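Phosphoribosyl-AMP cyclohydrolase (PDB 7BGM) probably catalyses the second and third steps of histidine biosynthesis, hydrolysing phosphoribosyl-ATP to phosphoribosyl-AMP and then opening the adenine ring of that product. Local coordinates at residues A[127-139]-A[195-209]. Numbering follows the deposited sequence.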
loop_
_atom_site.group_PDB
_atom_site.type_symbol
_atom_site.label_atom_id
_atom_site.label_comp_id
_atom_site.label_asym_id
_atom_site.label_seq_id
_atom_site.Cartn_x
_atom_site.Cartn_y
_atom_site.Cartn_z
ATOM N N SER A 127 -7.867 0.411 -0.899
ATOM C CA SER A 127 -9.197 0.367 -0.262
ATOM C C SER A 127 -9.286 1.112 1.074
ATOM O O SER A 127 -10.277 1.818 1.335
ATOM C CB SER A 127 -9.617 -1.090 -0.091
ATOM O OG SER A 127 -9.805 -1.637 -1.393
ATOM N N LEU A 128 -8.311 0.913 1.969
ATOM C CA LEU A 128 -8.414 1.526 3.292
ATOM C C LEU A 128 -8.354 3.046 3.199
ATOM O O LEU A 128 -9.106 3.748 3.881
ATOM C CB LEU A 128 -7.306 0.996 4.199
ATOM C CG LEU A 128 -7.215 1.485 5.631
ATOM C CD1 LEU A 128 -8.539 1.200 6.341
ATOM C CD2 LEU A 128 -6.035 0.774 6.326
ATOM N N TYR A 129 -7.465 3.574 2.352
ATOM C CA TYR A 129 -7.259 5.015 2.207
ATOM C C TYR A 129 -8.366 5.653 1.367
ATOM O O TYR A 129 -8.708 6.836 1.583
ATOM C CB TYR A 129 -5.841 5.260 1.638
ATOM C CG TYR A 129 -4.868 4.573 2.586
ATOM C CD1 TYR A 129 -4.511 5.185 3.796
ATOM C CD2 TYR A 129 -4.392 3.251 2.333
ATOM C CE1 TYR A 129 -3.686 4.547 4.715
ATOM C CE2 TYR A 129 -3.562 2.604 3.255
ATOM C CZ TYR A 129 -3.234 3.261 4.467
ATOM O OH TYR A 129 -2.425 2.669 5.411
ATOM N N ALA A 130 -8.965 4.863 0.460
ATOM C CA ALA A 130 -10.136 5.308 -0.288
ATOM C C ALA A 130 -11.308 5.537 0.656
ATOM O O ALA A 130 -12.016 6.551 0.562
ATOM C CB ALA A 130 -10.488 4.288 -1.380
ATOM N N LEU A 131 -11.508 4.622 1.591
ATOM C CA LEU A 131 -12.547 4.832 2.585
ATOM C C LEU A 131 -12.247 6.060 3.441
ATOM O O LEU A 131 -13.149 6.851 3.746
ATOM C CB LEU A 131 -12.695 3.586 3.454
ATOM C CG LEU A 131 -13.701 3.730 4.605
ATOM C CD1 LEU A 131 -15.085 4.070 4.061
ATOM C CD2 LEU A 131 -13.759 2.436 5.383
ATOM N N GLU A 132 -10.989 6.220 3.861
ATOM C CA GLU A 132 -10.616 7.411 4.612
ATOM C C GLU A 132 -10.951 8.673 3.828
ATOM O O GLU A 132 -11.505 9.635 4.378
ATOM C CB GLU A 132 -9.130 7.364 4.953
ATOM C CG GLU A 132 -8.610 8.579 5.688
ATOM C CD GLU A 132 -7.167 8.406 6.119
ATOM O OE1 GLU A 132 -6.322 8.196 5.229
ATOM O OE2 GLU A 132 -6.892 8.438 7.350
ATOM N N SER A 133 -10.657 8.674 2.527
ATOM C CA SER A 133 -10.936 9.857 1.718
ATOM C C SER A 133 -12.434 10.134 1.613
ATOM O O SER A 133 -12.875 11.291 1.714
ATOM C CB SER A 133 -10.300 9.662 0.343
ATOM O OG SER A 133 -10.547 10.750 -0.515
ATOM N N THR A 134 -13.235 9.088 1.415
ATOM C CA THR A 134 -14.683 9.257 1.339
ATOM C C THR A 134 -15.236 9.882 2.614
ATOM O O THR A 134 -16.048 10.810 2.558
ATOM C CB THR A 134 -15.336 7.900 1.073
ATOM O OG1 THR A 134 -15.004 7.483 -0.256
ATOM C CG2 THR A 134 -16.849 7.975 1.210
ATOM N N ILE A 135 -14.789 9.398 3.773
ATOM C CA ILE A 135 -15.273 9.947 5.039
ATOM C C ILE A 135 -14.905 11.422 5.168
ATOM O O ILE A 135 -15.718 12.248 5.604
ATOM C CB ILE A 135 -14.714 9.117 6.206
ATOM C CG1 ILE A 135 -15.320 7.716 6.178
ATOM C CG2 ILE A 135 -14.961 9.829 7.529
ATOM C CD1 ILE A 135 -14.586 6.733 7.098
ATOM N N SER A 136 -13.666 11.765 4.812
ATOM C CA SER A 136 -13.207 13.148 4.872
ATOM C C SER A 136 -14.062 14.043 3.978
ATOM O O SER A 136 -14.487 15.138 4.391
ATOM C CB SER A 136 -11.723 13.198 4.470
ATOM O OG SER A 136 -11.204 14.518 4.491
ATOM N N GLN A 137 -14.375 13.568 2.770
ATOM C CA GLN A 137 -15.254 14.330 1.890
ATOM C C GLN A 137 -16.632 14.530 2.507
ATOM O O GLN A 137 -17.210 15.612 2.383
ATOM C CB GLN A 137 -15.378 13.631 0.545
ATOM C CG GLN A 137 -14.072 13.490 -0.173
ATOM C CD GLN A 137 -14.228 12.705 -1.454
ATOM O OE1 GLN A 137 -15.134 12.965 -2.240
ATOM N NE2 GLN A 137 -13.354 11.730 -1.664
ATOM N N ARG A 138 -17.181 13.501 3.163
ATOM C CA ARG A 138 -18.469 13.670 3.840
ATOM C C ARG A 138 -18.371 14.697 4.962
ATOM O O ARG A 138 -19.297 15.496 5.172
ATOM C CB ARG A 138 -18.965 12.335 4.400
ATOM C CG ARG A 138 -19.065 11.227 3.378
ATOM C CD ARG A 138 -20.395 11.219 2.646
ATOM N NE ARG A 138 -20.355 10.315 1.494
ATOM C CZ ARG A 138 -20.361 8.980 1.560
ATOM N NH1 ARG A 138 -20.409 8.356 2.733
ATOM N NH2 ARG A 138 -20.315 8.260 0.444
ATOM N N LYS A 139 -17.262 14.679 5.706
ATOM C CA LYS A 139 -17.078 15.626 6.804
ATOM C C LYS A 139 -17.039 17.058 6.287
ATOM O O LYS A 139 -17.550 17.983 6.932
ATOM C CB LYS A 139 -15.795 15.280 7.569
ATOM C CG LYS A 139 -15.532 16.110 8.833
ATOM C CD LYS A 139 -14.298 15.604 9.569
ATOM C CE LYS A 139 -13.970 16.456 10.787
ATOM N NZ LYS A 139 -13.659 17.855 10.365
ATOM N N TYR A 195 -14.915 0.666 9.938
ATOM C CA TYR A 195 -15.649 1.797 9.385
ATOM C C TYR A 195 -16.025 2.792 10.482
ATOM O O TYR A 195 -15.740 3.990 10.372
ATOM C CB TYR A 195 -16.888 1.299 8.645
ATOM C CG TYR A 195 -17.904 2.364 8.359
ATOM C CD1 TYR A 195 -17.698 3.284 7.336
ATOM C CD2 TYR A 195 -19.078 2.457 9.103
ATOM C CE1 TYR A 195 -18.641 4.272 7.067
ATOM C CE2 TYR A 195 -20.017 3.442 8.836
ATOM C CZ TYR A 195 -19.789 4.342 7.816
ATOM O OH TYR A 195 -20.722 5.320 7.547
ATOM N N HIS A 196 -16.642 2.312 11.566
ATOM C CA HIS A 196 -17.080 3.237 12.610
ATOM C C HIS A 196 -15.890 3.880 13.319
ATOM O O HIS A 196 -15.911 5.084 13.618
ATOM C CB HIS A 196 -18.002 2.510 13.588
ATOM C CG HIS A 196 -19.333 2.167 12.996
ATOM N ND1 HIS A 196 -19.586 0.966 12.369
ATOM C CD2 HIS A 196 -20.481 2.883 12.917
ATOM C CE1 HIS A 196 -20.837 0.953 11.939
ATOM N NE2 HIS A 196 -21.403 2.105 12.264
ATOM N N ALA A 197 -14.825 3.111 13.559
ATOM C CA ALA A 197 -13.642 3.713 14.152
ATOM C C ALA A 197 -13.093 4.808 13.247
ATOM O O ALA A 197 -12.687 5.869 13.726
ATOM C CB ALA A 197 -12.579 2.657 14.434
ATOM N N MET A 198 -13.068 4.567 11.927
ATOM C CA MET A 198 -12.516 5.580 11.038
ATOM C C MET A 198 -13.361 6.851 11.005
ATOM O O MET A 198 -12.825 7.933 10.730
ATOM C CB MET A 198 -12.324 4.989 9.642
ATOM C CG MET A 198 -11.081 4.141 9.655
ATOM S SD MET A 198 -10.940 3.172 8.174
ATOM C CE MET A 198 -10.547 4.482 7.025
ATOM N N VAL A 199 -14.670 6.753 11.260
ATOM C CA VAL A 199 -15.467 7.974 11.389
ATOM C C VAL A 199 -15.017 8.778 12.605
ATOM O O VAL A 199 -14.893 10.013 12.541
ATOM C CB VAL A 199 -16.972 7.647 11.438
ATOM C CG1 VAL A 199 -17.801 8.938 11.589
ATOM C CG2 VAL A 199 -17.377 6.884 10.178
ATOM N N LEU A 200 -14.745 8.095 13.724
ATOM C CA LEU A 200 -14.197 8.780 14.895
ATOM C C LEU A 200 -12.828 9.386 14.595
ATOM O O LEU A 200 -12.542 10.519 15.004
ATOM C CB LEU A 200 -14.127 7.823 16.096
ATOM C CG LEU A 200 -13.562 8.359 17.417
ATOM C CD1 LEU A 200 -14.207 7.631 18.630
ATOM C CD2 LEU A 200 -12.049 8.230 17.509
ATOM N N LEU A 201 -11.957 8.651 13.879
ATOM C CA LEU A 201 -10.668 9.240 13.512
ATOM C C LEU A 201 -10.855 10.534 12.732
ATOM O O LEU A 201 -10.126 11.516 12.955
ATOM C CB LEU A 201 -9.838 8.255 12.685
ATOM C CG LEU A 201 -9.395 6.952 13.346
ATOM C CD1 LEU A 201 -8.483 6.176 12.399
ATOM C CD2 LEU A 201 -8.681 7.227 14.670
ATOM N N ALA A 202 -11.830 10.561 11.816
ATOM C CA ALA A 202 -12.078 11.780 11.050
ATOM C C ALA A 202 -12.476 12.941 11.956
ATOM O O ALA A 202 -12.010 14.079 11.773
ATOM C CB ALA A 202 -13.160 11.535 10.002
ATOM N N LEU A 203 -13.338 12.678 12.940
ATOM C CA LEU A 203 -13.739 13.732 13.871
ATOM C C LEU A 203 -12.559 14.250 14.699
ATOM O O LEU A 203 -12.530 15.442 15.056
ATOM C CB LEU A 203 -14.867 13.224 14.778
ATOM C CG LEU A 203 -16.200 12.923 14.087
ATOM C CD1 LEU A 203 -17.206 12.289 15.030
ATOM C CD2 LEU A 203 -16.771 14.210 13.459
ATOM N N LYS A 204 -11.571 13.395 14.987
ATOM C CA LYS A 204 -10.399 13.766 15.781
ATOM C C LYS A 204 -9.216 14.243 14.943
ATOM O O LYS A 204 -8.168 14.582 15.512
ATOM C CB LYS A 204 -9.947 12.584 16.648
ATOM C CG LYS A 204 -10.991 12.127 17.672
ATOM C CD LYS A 204 -11.368 13.231 18.696
ATOM C CE LYS A 204 -10.174 13.647 19.560
ATOM N NZ LYS A 204 -10.521 14.756 20.557
ATOM N N ASP A 205 -9.353 14.267 13.616
ATOM C CA ASP A 205 -8.302 14.748 12.720
ATOM C C ASP A 205 -7.083 13.821 12.768
ATOM O O ASP A 205 -5.937 14.274 12.706
ATOM C CB ASP A 205 -7.914 16.201 13.049
ATOM C CG ASP A 205 -7.173 16.887 11.912
ATOM O OD1 ASP A 205 -7.226 16.388 10.768
ATOM O OD2 ASP A 205 -6.533 17.935 12.168
ATOM N N VAL A 206 -7.335 12.519 12.904
ATOM C CA VAL A 206 -6.285 11.496 12.928
ATOM C C VAL A 206 -6.305 10.732 11.614
ATOM O O VAL A 206 -7.362 10.270 11.171
ATOM C CB VAL A 206 -6.447 10.533 14.118
ATOM C CG1 VAL A 206 -5.391 9.444 14.036
ATOM C CG2 VAL A 206 -6.282 11.318 15.414
ATOM N N LYS A 207 -5.132 10.602 10.996
ATOM C CA LYS A 207 -4.960 9.809 9.783
ATOM C C LYS A 207 -4.597 8.358 10.111
ATOM O O LYS A 207 -3.850 8.077 11.051
ATOM C CB LYS A 207 -3.864 10.421 8.918
ATOM C CG LYS A 207 -4.138 11.851 8.530
ATOM C CD LYS A 207 -4.895 11.931 7.253
ATOM C CE LYS A 207 -3.984 11.391 6.132
ATOM N NZ LYS A 207 -4.200 11.945 4.793
ATOM N N VAL A 208 -5.112 7.430 9.297
ATOM C CA VAL A 208 -4.735 6.017 9.417
ATOM C C VAL A 208 -3.214 5.857 9.424
ATOM O O VAL A 208 -2.657 5.062 10.192
ATOM C CB VAL A 208 -5.370 5.206 8.267
ATOM C CG1 VAL A 208 -4.723 3.803 8.138
ATOM C CG2 VAL A 208 -6.889 5.093 8.458
ATOM N N GLU A 209 -2.523 6.583 8.535
ATOM C CA GLU A 209 -1.054 6.532 8.485
ATOM C C GLU A 209 -0.419 6.833 9.849
ATOM O O GLU A 209 0.592 6.213 10.224
ATOM C CB GLU A 209 -0.527 7.495 7.415
ATOM C CG GLU A 209 0.996 7.554 7.382
ATOM C CD GLU A 209 1.556 8.368 6.203
ATOM O OE1 GLU A 209 0.757 9.066 5.524
ATOM O OE2 GLU A 209 2.804 8.342 6.018
HETATM O O HOH W 1 -3.718 7.801 6.252
HETATM O O HOH W 2 -8.651 8.405 9.318
#
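Leu128 reaches two helices of the second segment with its two methyls: CD1 lies 3.6 Å from SD of Met198, while CD2 rests on CG1 of Val208. Next along the helix, Tyr129 brings CE1 to within 3.7 Å of Val208 CG1, meeting it obliquely. Leu131 adds CD2 to the flank of the Met198 sulfur and CD1 to the edge of the Tyr195 ring, whose hydroxyl is bonded to Thr152. Met198 is a knob in a hole formed by Leu128, Leu131, Glu132 and Ile135; its bend at chi3 turns CE in against the backbone, 3.5 Å from Leu128 O.

Glu132 supplies the polar link. With CG anti to the backbone N (chi1 178°) and the chain extended beyond it, the carboxylate arrives at the start of helix 208-218, where OE2 accepts a nearly straight bond from Val208 N (2.8 Å, 172°) on its syn side, a little out of the carboxylate plane. OE2 is also bonded through one water to Val206 O, and OE1 through another to Glu209 N; the positive end of the helix dipole would favour the charge. Cut back to alanine, this position would probably leave Val208 N without its acceptor and both waters without their carboxylate anchor.

Ile135 divides its branches, CG2 against Ala202 CB at 3.5 Å and CD1 touching Met198 CB and, more loosely, Val199 CG2. At the exposed end, Lys139 lays CE 3.2 Å from Ala202 O. The axes of helices 127-139 and 195-204 cross at -52°, 9.8 Å apart; a Schellman motif at Asp205 closes helix 183-204, and Lys207, at the N-cap position, opens helix 208-218. This is all-alpha packing within the MazG-type pyrophosphohydrolase domain, Arg138 and Tyr195 belonging to an AMP site without ligand in this chain.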